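Local coordinates for cytochrome c-550-like protein (Thermosynechococcus elongatus, PDB 4LJI) that probably carries electrons as a low-potential c-type cytochrome with one covalently bound heme c, and can partially replace cytochrome c-550, at residues 10-15 with 118-123; 85-90 with 109-114. All blocks are in the same frame, centred on the assembly; numbering follows the deposited sequence.

Contact 1 (10-15 with 118-123); sequences QYLKVT and AAFILR
Leu12 and Arg123 have the nearest backbones, their CA atoms 6.5 Å apart where the turn after helix 6-10 passes helix 111-127, the C-terminal helix of the cytochrome c fold. Lys13, the first residue after helix 6-10 to leave helical geometry, has positive phi (50°); the turn presents two successive carbonyl oxygens, of Leu12 and Lys13, to the same arginine. Arg123 has CG anti to its backbone N (chi1 -179°) and a bend at chi2 (58°), and its guanidinium meets both oxygens at its edge. NE bonds to Leu12 O at 2.8 Å, in the carbonyl plane, through a bent N-H, the oxygen sitting slightly out of the guanidinium plane; NH2 makes a second, weak bond to that oxygen. NH2 also donates to Lys13 O at 3.2 Å, from above the plane of that carbonyl. Val14 CG2 approaches obliquely, 3.5 Å from Arg123 NE, and Arg123 CG slides past Leu12 CB at 4.0 Å. Leu12 CD1 sits 3.7 Å from Phe120 CD1, the two side chains crossing nearly at right angles; Tyr7 touches both, and Phe43 meets the Phe120 ring. With an alanine in place of Arg123, the Leu12 and Lys13 carbonyls would probably lose these N-H donors. The arginine's charge probably strengthens its bonds to the neutral carbonyls, so one side chain holds two successive peptides of the turn.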
ATOM      1  N   GLN A  10     -11.295  19.706   0.080  1.00 26.74           N
ATOM      2  CA  GLN A  10     -10.254  20.721  -0.107  1.00 31.76           C
ATOM      3  C   GLN A  10      -9.317  20.466  -1.292  1.00 30.01           C
ATOM      4  O   GLN A  10      -8.880  21.404  -1.966  1.00 38.16           O
ATOM      5  CB  GLN A  10      -9.431  20.885   1.186  1.00 35.38           C
ATOM      6  CG  GLN A  10      -8.279  21.901   1.089  1.00 40.34           C
ATOM      7  CD  GLN A  10      -7.452  21.991   2.372  1.00 43.94           C
ATOM      8  OE1 GLN A  10      -7.802  21.397   3.397  1.00 44.52           O
ATOM      9  NE2 GLN A  10      -6.347  22.740   2.318  1.00 43.60           N
ATOM     10  N   TYR A  11      -9.013  19.207  -1.562  1.00 26.15           N
ATOM     11  CA  TYR A  11      -8.030  18.901  -2.582  1.00 27.88           C
ATOM     12  C   TYR A  11      -8.641  18.337  -3.864  1.00 23.76           C
ATOM     13  O   TYR A  11      -8.127  18.575  -4.957  1.00 21.96           O
ATOM     14  CB  TYR A  11      -6.918  18.021  -2.001  1.00 35.55           C
ATOM     15  CG  TYR A  11      -6.088  18.783  -0.985  1.00 39.17           C
ATOM     16  CD1 TYR A  11      -5.638  20.063  -1.266  1.00 38.07           C
ATOM     17  CD2 TYR A  11      -5.786  18.245   0.261  1.00 41.50           C
ATOM     18  CE1 TYR A  11      -4.891  20.788  -0.345  1.00 41.54           C
ATOM     19  CE2 TYR A  11      -5.038  18.967   1.195  1.00 44.38           C
ATOM     20  CZ  TYR A  11      -4.595  20.235   0.883  1.00 43.38           C
ATOM     21  OH  TYR A  11      -3.854  20.967   1.795  1.00 45.35           O
ATOM     22  N   LEU A  12      -9.749  17.609  -3.746  1.00 23.69           N
ATOM     23  CA  LEU A  12     -10.500  17.218  -4.935  1.00 21.01           C
ATOM     24  C   LEU A  12     -11.592  18.218  -5.290  1.00 25.20           C
ATOM     25  O   LEU A  12     -12.233  18.092  -6.340  1.00 25.14           O
ATOM     26  CB  LEU A  12     -11.130  15.853  -4.758  1.00 15.99           C
ATOM     27  CG  LEU A  12     -10.208  14.625  -4.615  1.00 17.71           C
ATOM     28  CD1 LEU A  12     -10.976  13.325  -4.687  1.00 18.72           C
ATOM     29  CD2 LEU A  12      -9.066  14.604  -5.630  1.00 19.40           C
ATOM     30  N   LYS A  13     -11.802  19.201  -4.412  1.00 27.16           N
ATOM     31  CA  LYS A  13     -12.776  20.274  -4.631  1.00 27.35           C
ATOM     32  C   LYS A  13     -14.150  19.745  -5.025  1.00 26.02           C
ATOM     33  O   LYS A  13     -14.726  20.179  -6.018  1.00 28.75           O
ATOM     34  CB  LYS A  13     -12.270  21.281  -5.685  1.00 29.16           C
ATOM     35  CG  LYS A  13     -11.015  22.019  -5.284  1.00 32.37           C
ATOM     36  CD  LYS A  13     -10.240  22.525  -6.498  1.00 36.69           C
ATOM     37  CE  LYS A  13      -8.776  22.757  -6.125  1.00 39.89           C
ATOM     38  NZ  LYS A  13      -7.824  22.622  -7.267  1.00 41.29           N
ATOM     39  N   VAL A  14     -14.650  18.792  -4.244  1.00 24.94           N
ATOM     40  CA  VAL A  14     -15.974  18.217  -4.468  1.00 27.29           C
ATOM     41  C   VAL A  14     -16.751  18.236  -3.152  1.00 33.49           C
ATOM     42  O   VAL A  14     -16.405  17.522  -2.208  1.00 31.85           O
ATOM     43  CB  VAL A  14     -15.895  16.764  -5.004  1.00 24.67           C
ATOM     44  CG1 VAL A  14     -17.286  16.150  -5.120  1.00 24.89           C
ATOM     45  CG2 VAL A  14     -15.181  16.713  -6.346  1.00 29.26           C
ATOM     46  N   THR A  15     -17.787  19.077  -3.085  1.00 36.32           N
ATOM     47  CA  THR A  15     -18.585  19.222  -1.868  1.00 37.95           C
ATOM     48  C   THR A  15     -19.901  18.473  -2.025  1.00 35.88           C
ATOM     49  O   THR A  15     -20.350  17.783  -1.111  1.00 35.29           O
ATOM     50  CB  THR A  15     -18.893  20.705  -1.554  1.00 45.35           C
ATOM     51  OG1 THR A  15     -17.686  21.385  -1.179  1.00 47.58           O
ATOM     52  CG2 THR A  15     -19.901  20.815  -0.412  1.00 44.96           C
ATOM     53  N   ALA A 118     -11.816   4.097  -9.313  1.00 12.26           N
ATOM     54  CA  ALA A 118     -11.529   4.775 -10.575  1.00 12.34           C
ATOM     55  C   ALA A 118     -11.924   6.251 -10.501  1.00 16.64           C
ATOM     56  O   ALA A 118     -11.142   7.109 -10.963  1.00 13.59           O
ATOM     57  CB  ALA A 118     -12.239   4.067 -11.774  1.00 13.71           C
ATOM     58  N   ALA A 119     -13.111   6.575  -9.959  1.00 12.99           N
ATOM     59  CA  ALA A 119     -13.521   7.981  -9.856  1.00 13.31           C
ATOM     60  C   ALA A 119     -12.530   8.801  -9.009  1.00 14.08           C
ATOM     61  O   ALA A 119     -12.174   9.920  -9.365  1.00 15.26           O
ATOM     62  CB  ALA A 119     -14.925   8.099  -9.274  1.00 16.39           C
ATOM     63  N   PHE A 120     -12.093   8.247  -7.889  1.00 17.47           N
ATOM     64  CA  PHE A 120     -11.097   8.924  -7.065  1.00 13.98           C
ATOM     65  C   PHE A 120      -9.820   9.219  -7.854  1.00 15.07           C
ATOM     66  O   PHE A 120      -9.342  10.344  -7.842  1.00 13.71           O
ATOM     67  CB  PHE A 120     -10.787   8.136  -5.792  1.00 15.80           C
ATOM     68  CG  PHE A 120      -9.633   8.684  -5.053  1.00 11.96           C
ATOM     69  CD1 PHE A 120      -9.768   9.817  -4.257  1.00 15.32           C
ATOM     70  CD2 PHE A 120      -8.377   8.091  -5.180  1.00 11.78           C
ATOM     71  CE1 PHE A 120      -8.651  10.354  -3.551  1.00 14.07           C
ATOM     72  CE2 PHE A 120      -7.250   8.633  -4.488  1.00 18.42           C
ATOM     73  CZ  PHE A 120      -7.405   9.774  -3.687  1.00 18.13           C
ATOM     74  N   ILE A 121      -9.288   8.223  -8.564  1.00 13.56           N
ATOM     75  CA  ILE A 121      -8.040   8.380  -9.305  1.00 14.10           C
ATOM     76  C   ILE A 121      -8.243   9.421 -10.383  1.00 13.44           C
ATOM     77  O   ILE A 121      -7.382  10.283 -10.598  1.00 14.72           O
ATOM     78  CB  ILE A 121      -7.593   7.055  -9.962  1.00 12.83           C
ATOM     79  CG1 ILE A 121      -7.132   6.057  -8.897  1.00 19.64           C
ATOM     80  CG2 ILE A 121      -6.448   7.304 -10.980  1.00 21.09           C
ATOM     81  CD1 ILE A 121      -6.946   4.670  -9.464  1.00 22.18           C
ATOM     82  N   LEU A 122      -9.391   9.355 -11.048  1.00 14.40           N
ATOM     83  CA  LEU A 122      -9.677  10.234 -12.173  1.00 17.10           C
ATOM     84  C   LEU A 122      -9.840  11.692 -11.739  1.00 13.07           C
ATOM     85  O   LEU A 122      -9.325  12.622 -12.396  1.00 16.60           O
ATOM     86  CB  LEU A 122     -10.894   9.708 -12.936  1.00 19.62           C
ATOM     87  CG  LEU A 122     -11.138  10.180 -14.351  1.00 25.03           C
ATOM     88  CD1 LEU A 122      -9.832  10.209 -15.115  1.00 27.75           C
ATOM     89  CD2 LEU A 122     -12.115   9.200 -14.974  1.00 21.67           C
ATOM     90  N   ARG A 123     -10.579  11.920 -10.661  1.00 14.89           N
ATOM     91  CA  ARG A 123     -10.682  13.272 -10.115  1.00 14.68           C
ATOM     92  C   ARG A 123      -9.380  13.815  -9.554  1.00 16.78           C
ATOM     93  O   ARG A 123      -9.060  14.980  -9.735  1.00 16.68           O
ATOM     94  CB  ARG A 123     -11.792  13.364  -9.078  1.00 15.12           C
ATOM     95  CG  ARG A 123     -12.006  14.750  -8.463  1.00 16.22           C
ATOM     96  CD  ARG A 123     -12.320  15.806  -9.508  1.00 20.95           C
ATOM     97  NE  ARG A 123     -12.798  17.028  -8.860  1.00 19.21           N
ATOM     98  CZ  ARG A 123     -13.271  18.081  -9.508  1.00 24.10           C
ATOM     99  NH1 ARG A 123     -13.350  18.054 -10.836  1.00 21.91           N
ATOM    100  NH2 ARG A 123     -13.671  19.147  -8.820  1.00 27.22           N
TER

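Contact 2 (85-90 with 109-114); sequences FQRSPK and LTTEQL. With HEC (heme c), chain C.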
ATOM      1  N   PHE A  85      -9.099  -1.872 -16.709  1.00 19.29           N
ATOM      2  CA  PHE A  85      -7.665  -1.999 -16.507  1.00 21.90           C
ATOM      3  C   PHE A  85      -7.443  -2.782 -15.232  1.00 17.26           C
ATOM      4  O   PHE A  85      -6.677  -3.742 -15.203  1.00 16.83           O
ATOM      5  CB  PHE A  85      -6.961  -0.639 -16.417  1.00 17.30           C
ATOM      6  CG  PHE A  85      -5.519  -0.758 -16.084  1.00 17.26           C
ATOM      7  CD1 PHE A  85      -4.588  -1.061 -17.076  1.00 13.94           C
ATOM      8  CD2 PHE A  85      -5.104  -0.606 -14.774  1.00 16.83           C
ATOM      9  CE1 PHE A  85      -3.243  -1.201 -16.748  1.00 16.18           C
ATOM     10  CE2 PHE A  85      -3.771  -0.735 -14.430  1.00 14.00           C
ATOM     11  CZ  PHE A  85      -2.837  -1.030 -15.440  1.00 14.68           C
ATOM     12  N   GLN A  86      -8.164  -2.412 -14.187  1.00 15.26           N
ATOM     13  CA  GLN A  86      -7.895  -3.015 -12.893  1.00 12.88           C
ATOM     14  C   GLN A  86      -8.299  -4.484 -12.853  1.00 16.50           C
ATOM     15  O   GLN A  86      -7.739  -5.279 -12.093  1.00 19.01           O
ATOM     16  CB  GLN A  86      -8.524  -2.217 -11.761  1.00 12.48           C
ATOM     17  CG  GLN A  86      -7.520  -2.123 -10.590  1.00 14.42           C
ATOM     18  CD  GLN A  86      -6.234  -1.482 -11.019  1.00 13.70           C
ATOM     19  OE1 GLN A  86      -6.243  -0.431 -11.634  1.00 14.44           O
ATOM     20  NE2 GLN A  86      -5.102  -2.106 -10.688  1.00 18.12           N
ATOM     21  N   ARG A  87      -9.279  -4.843 -13.677  1.00 18.55           N
ATOM     22  CA  ARG A  87      -9.699  -6.242 -13.710  1.00 23.56           C
ATOM     23  C   ARG A  87      -8.615  -7.133 -14.322  1.00 21.92           C
ATOM     24  O   ARG A  87      -8.470  -8.323 -13.958  1.00 25.24           O
ATOM     25  CB  ARG A  87     -11.009  -6.352 -14.482  1.00 16.36           C
ATOM     26  CG  ARG A  87     -12.206  -5.781 -13.726  1.00 15.96           C
ATOM     27  CD  ARG A  87     -12.505  -6.564 -12.470  1.00 18.41           C
ATOM     28  NE  ARG A  87     -13.737  -6.124 -11.842  1.00 20.97           N
ATOM     29  CZ  ARG A  87     -13.932  -6.023 -10.535  1.00 23.12           C
ATOM     30  NH1 ARG A  87     -12.961  -6.323  -9.667  1.00 22.47           N
ATOM     31  NH2 ARG A  87     -15.108  -5.600 -10.097  1.00 20.83           N
ATOM     32  N   SER A  88      -7.873  -6.569 -15.265  1.00 18.39           N
ATOM     33  CA  SER A  88      -6.813  -7.292 -15.962  1.00 21.74           C
ATOM     34  C   SER A  88      -5.752  -6.309 -16.431  1.00 23.87           C
ATOM     35  O   SER A  88      -5.817  -5.827 -17.555  1.00 22.20           O
ATOM     36  CB  SER A  88      -7.380  -8.023 -17.183  1.00 23.31           C
ATOM     37  OG  SER A  88      -6.379  -8.843 -17.773  1.00 29.28           O
ATOM     38  N   PRO A  89      -4.775  -5.981 -15.556  1.00 20.15           N
ATOM     39  CA  PRO A  89      -3.813  -4.935 -15.948  1.00 21.70           C
ATOM     40  C   PRO A  89      -2.995  -5.252 -17.194  1.00 16.66           C
ATOM     41  O   PRO A  89      -2.553  -6.391 -17.380  1.00 25.00           O
ATOM     42  CB  PRO A  89      -2.920  -4.802 -14.699  1.00 22.17           C
ATOM     43  CG  PRO A  89      -3.848  -5.181 -13.566  1.00 18.70           C
ATOM     44  CD  PRO A  89      -4.672  -6.319 -14.126  1.00 19.73           C
ATOM     45  N   LYS A  90      -2.817  -4.260 -18.064  1.00 17.10           N
ATOM     46  CA  LYS A  90      -2.109  -4.439 -19.304  1.00 18.67           C
ATOM     47  C   LYS A  90      -0.848  -3.580 -19.363  1.00 21.00           C
ATOM     48  O   LYS A  90      -0.652  -2.668 -18.532  1.00 22.03           O
ATOM     49  CB  LYS A  90      -3.021  -4.057 -20.487  1.00 20.30           C
ATOM     50  CG  LYS A  90      -4.313  -4.884 -20.640  1.00 24.13           C
ATOM     51  CD  LYS A  90      -4.019  -6.259 -21.231  1.00 26.47           C
ATOM     52  CE  LYS A  90      -5.295  -7.075 -21.300  1.00 30.49           C
ATOM     53  NZ  LYS A  90      -5.631  -7.557 -19.941  1.00 32.19           N
ATOM     54  N   LEU A 109     -12.961  -6.645  -5.104  1.00 24.82           N
ATOM     55  CA  LEU A 109     -13.779  -5.443  -5.211  1.00 24.20           C
ATOM     56  C   LEU A 109     -14.934  -5.604  -6.201  1.00 20.70           C
ATOM     57  O   LEU A 109     -14.742  -6.100  -7.297  1.00 27.46           O
ATOM     58  CB  LEU A 109     -12.899  -4.255  -5.608  1.00 26.75           C
ATOM     59  CG  LEU A 109     -11.900  -3.900  -4.509  1.00 27.90           C
ATOM     60  CD1 LEU A 109     -10.967  -2.795  -4.973  1.00 29.50           C
ATOM     61  CD2 LEU A 109     -12.659  -3.492  -3.274  1.00 28.48           C
ATOM     62  N   THR A 110     -16.126  -5.173  -5.808  1.00 16.25           N
ATOM     63  CA  THR A 110     -17.314  -5.264  -6.681  1.00 18.43           C
ATOM     64  C   THR A 110     -17.171  -4.168  -7.722  1.00 19.78           C
ATOM     65  O   THR A 110     -16.345  -3.264  -7.577  1.00 19.14           O
ATOM     66  CB  THR A 110     -18.584  -4.997  -5.914  1.00 26.15           C
ATOM     67  OG1 THR A 110     -18.608  -3.625  -5.481  1.00 22.11           O
ATOM     68  CG2 THR A 110     -18.680  -5.941  -4.706  1.00 25.35           C
ATOM     69  N   THR A 111     -17.968  -4.270  -8.771  1.00 19.76           N
ATOM     70  CA  THR A 111     -18.068  -3.267  -9.822  1.00 19.78           C
ATOM     71  C   THR A 111     -18.186  -1.851  -9.267  1.00 25.25           C
ATOM     72  O   THR A 111     -17.431  -0.975  -9.661  1.00 18.80           O
ATOM     73  CB  THR A 111     -19.316  -3.565 -10.695  1.00 22.28           C
ATOM     74  OG1 THR A 111     -19.229  -4.918 -11.136  1.00 25.66           O
ATOM     75  CG2 THR A 111     -19.398  -2.621 -11.898  1.00 18.82           C
ATOM     76  N   GLU A 112     -19.137  -1.636  -8.361  1.00 20.73           N
ATOM     77  CA  GLU A 112     -19.395  -0.306  -7.825  1.00 19.08           C
ATOM     78  C   GLU A 112     -18.212   0.218  -7.012  1.00 20.88           C
ATOM     79  O   GLU A 112     -17.858   1.395  -7.092  1.00 23.13           O
ATOM     80  CB  GLU A 112     -20.645  -0.304  -6.955  1.00 22.46           C
ATOM     81  CG  GLU A 112     -21.948  -0.476  -7.746  1.00 25.72           C
ATOM     82  CD  GLU A 112     -22.450  -1.907  -7.711  1.00 31.99           C
ATOM     83  OE1 GLU A 112     -21.600  -2.827  -7.644  1.00 33.06           O
ATOM     84  OE2 GLU A 112     -23.698  -2.108  -7.752  1.00 41.09           O
ATOM     85  N   GLN A 113     -17.630  -0.660  -6.210  1.00 15.96           N
ATOM     86  CA  GLN A 113     -16.439  -0.274  -5.433  1.00 21.09           C
ATOM     87  C   GLN A 113     -15.310   0.169  -6.349  1.00 20.22           C
ATOM     88  O   GLN A 113     -14.695   1.231  -6.130  1.00 15.44           O
ATOM     89  CB  GLN A 113     -15.931  -1.415  -4.564  1.00 21.27           C
ATOM     90  CG  GLN A 113     -16.734  -1.657  -3.315  1.00 22.56           C
ATOM     91  CD  GLN A 113     -16.237  -2.867  -2.571  1.00 31.21           C
ATOM     92  OE1 GLN A 113     -16.114  -3.959  -3.128  1.00 32.31           O
ATOM     93  NE2 GLN A 113     -15.918  -2.672  -1.306  1.00 28.18           N
ATOM     94  N   LEU A 114     -15.019  -0.636  -7.366  1.00 15.50           N
ATOM     95  CA  LEU A 114     -13.973  -0.302  -8.328  1.00 16.38           C
ATOM     96  C   LEU A 114     -14.304   0.976  -9.103  1.00 15.03           C
ATOM     97  O   LEU A 114     -13.383   1.747  -9.432  1.00 16.06           O
ATOM     98  CB  LEU A 114     -13.762  -1.465  -9.281  1.00 24.34           C
ATOM     99  CG  LEU A 114     -12.373  -1.619  -9.836  1.00 25.95           C
ATOM    100  CD1 LEU A 114     -11.392  -1.808  -8.657  1.00 27.23           C
ATOM    101  CD2 LEU A 114     -12.303  -2.787 -10.756  1.00 19.65           C
TER
HETATM  102 FE   HEC C 301      -0.914   0.064 -10.378  1.00 13.28          FE
HETATM  103  CHA HEC C 301       0.035   1.004 -13.562  1.00 19.35           C
HETATM  104  CHB HEC C 301      -3.964   1.616 -10.801  1.00 11.27           C
HETATM  105  CHC HEC C 301      -2.012  -1.146  -7.263  1.00 13.24           C
HETATM  106  CHD HEC C 301       2.198  -1.029  -9.713  1.00 16.28           C
HETATM  107  NA  HEC C 301      -1.781   1.137 -11.828  1.00 11.28           N
HETATM  108  C1A HEC C 301      -1.217   1.358 -13.085  1.00 11.46           C
HETATM  109  C2A HEC C 301      -2.159   2.135 -13.867  1.00 14.00           C
HETATM  110  C3A HEC C 301      -3.259   2.304 -13.084  1.00 14.43           C
HETATM  111  C4A HEC C 301      -3.067   1.666 -11.852  1.00 12.67           C
HETATM  112  CMA HEC C 301      -4.522   3.022 -13.481  1.00 13.94           C
HETATM  113  CAA HEC C 301      -1.969   2.676 -15.285  1.00 12.12           C
HETATM  114  CBA HEC C 301      -1.224   4.035 -15.260  1.00 14.20           C
HETATM  115  CGA HEC C 301      -1.014   4.651 -16.621  1.00 16.34           C
HETATM  116  O1A HEC C 301      -1.501   4.141 -17.669  1.00 13.48           O
HETATM  117  O2A HEC C 301      -0.334   5.725 -16.711  1.00 16.25           O
HETATM  118  NB  HEC C 301      -2.645   0.213  -9.223  1.00 19.60           N
HETATM  119  C1B HEC C 301      -3.759   0.853  -9.629  1.00 10.49           C
HETATM  120  C2B HEC C 301      -4.737   0.743  -8.619  1.00 10.37           C
HETATM  121  C3B HEC C 301      -4.247  -0.059  -7.618  1.00 10.73           C
HETATM  122  C4B HEC C 301      -2.867  -0.367  -8.030  1.00 15.21           C
HETATM  123  CMB HEC C 301      -6.130   1.326  -8.691  1.00 13.22           C
HETATM  124  CAB HEC C 301      -4.906  -0.464  -6.353  1.00 10.11           C
HETATM  125  CBB HEC C 301      -5.977  -1.316  -6.576  1.00 12.91           C
HETATM  126  NC  HEC C 301      -0.063  -0.905  -8.769  1.00 10.47           N
HETATM  127  C1C HEC C 301      -0.692  -1.322  -7.626  1.00 14.63           C
HETATM  128  C2C HEC C 301       0.296  -1.825  -6.771  1.00 16.13           C
HETATM  129  C3C HEC C 301       1.490  -1.806  -7.446  1.00 17.98           C
HETATM  130  C4C HEC C 301       1.268  -1.231  -8.727  1.00 18.05           C
HETATM  131  CMC HEC C 301       0.051  -2.344  -5.361  1.00 19.12           C
HETATM  132  CAC HEC C 301       2.803  -2.225  -6.863  1.00 15.87           C
HETATM  133  CBC HEC C 301       3.011  -3.500  -6.462  1.00 16.67           C
HETATM  134  ND  HEC C 301       0.757   0.017 -11.426  1.00 18.50           N
HETATM  135  C1D HEC C 301       1.900  -0.529 -10.987  1.00 11.34           C
HETATM  136  C2D HEC C 301       2.900  -0.509 -12.054  1.00 13.48           C
HETATM  137  C3D HEC C 301       2.319   0.068 -13.123  1.00 16.29           C
HETATM  138  C4D HEC C 301       0.967   0.411 -12.708  1.00 13.03           C
HETATM  139  CMD HEC C 301       4.325  -1.019 -11.952  1.00 17.91           C
HETATM  140  CAD HEC C 301       2.947   0.281 -14.474  1.00 18.63           C
HETATM  141  CBD HEC C 301       2.429  -0.853 -15.383  1.00 24.66           C
HETATM  142  CGD HEC C 301       2.919  -1.167 -16.784  1.00 26.81           C
HETATM  143  O1D HEC C 301       3.185  -0.276 -17.635  1.00 26.54           O
HETATM  144  O2D HEC C 301       3.029  -2.377 -17.103  1.00 34.53           O
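Arg87 reaches Leu109 O by turning CG beside its own backbone N (chi1 -72°) and bending again at chi2 (-65°); from there the chain runs out to place the guanidinium against the start of helix 111-127. NH1 and NH2 approach end-on and both donate to Leu109 O, at 3.0 and 2.9 Å, from one face of the carbonyl plane, with the oxygen close to the guanidinium plane; sharing one acceptor leaves both bonds bent. NH1 also bonds to Val104 O, so Arg87 joins two parts of the loop leading into the helix. Leu114 CD2 lies over the centre of one guanidinium face, 3.6 Å from CZ, and also touches Gln86 CB. Thr110 is the N-cap and forms a capping box with Gln113: Gln113 N donates to Thr110 OG1, and Thr110 N to Gln113 OE1 at 2.9 Å, on a lone pair of the amide oxygen. Helix 111-127 is the C-terminal helix of the cytochrome c fold, and Arg87 ties its beginning to the end of helix 79-87, whose neighbouring Phe85 and Gln86 line the heme. Phe85 CE2 approaches pyrrole carbon C2A of the heme to 3.3 Å. Gln86 bends at chi2 (58°) and brings its amide against the porphyrin, OE1 3.2 Å from the meso carbon CHB. Its NE2 bonds to Arg102 O, next to the axial ligand Cys101, which the Gln86 side chain also touches.

In the fold
From the N terminus, the chain leaves helix 6-10 through the turn at 10-15, whose partner lies about a hundred residues later on helix 111-127; contact 1 therefore closes a loop holding the two-stranded sheet, helix 33-46, the covalent heme attachment and the axial ligands His51 and Cys101. Contact 2 is nested inside it. It closes a short loop, without helix or strand, between the end of helix 79-87 and the start of helix 111-127, and that loop carries Cys101. Both contacts use helix 111-127, at adjoining segments, yet their centres are 18 Å apart, on opposite sides of the chain's centre: one ties the helix to the N-terminal turn, the other to the heme-lining helix.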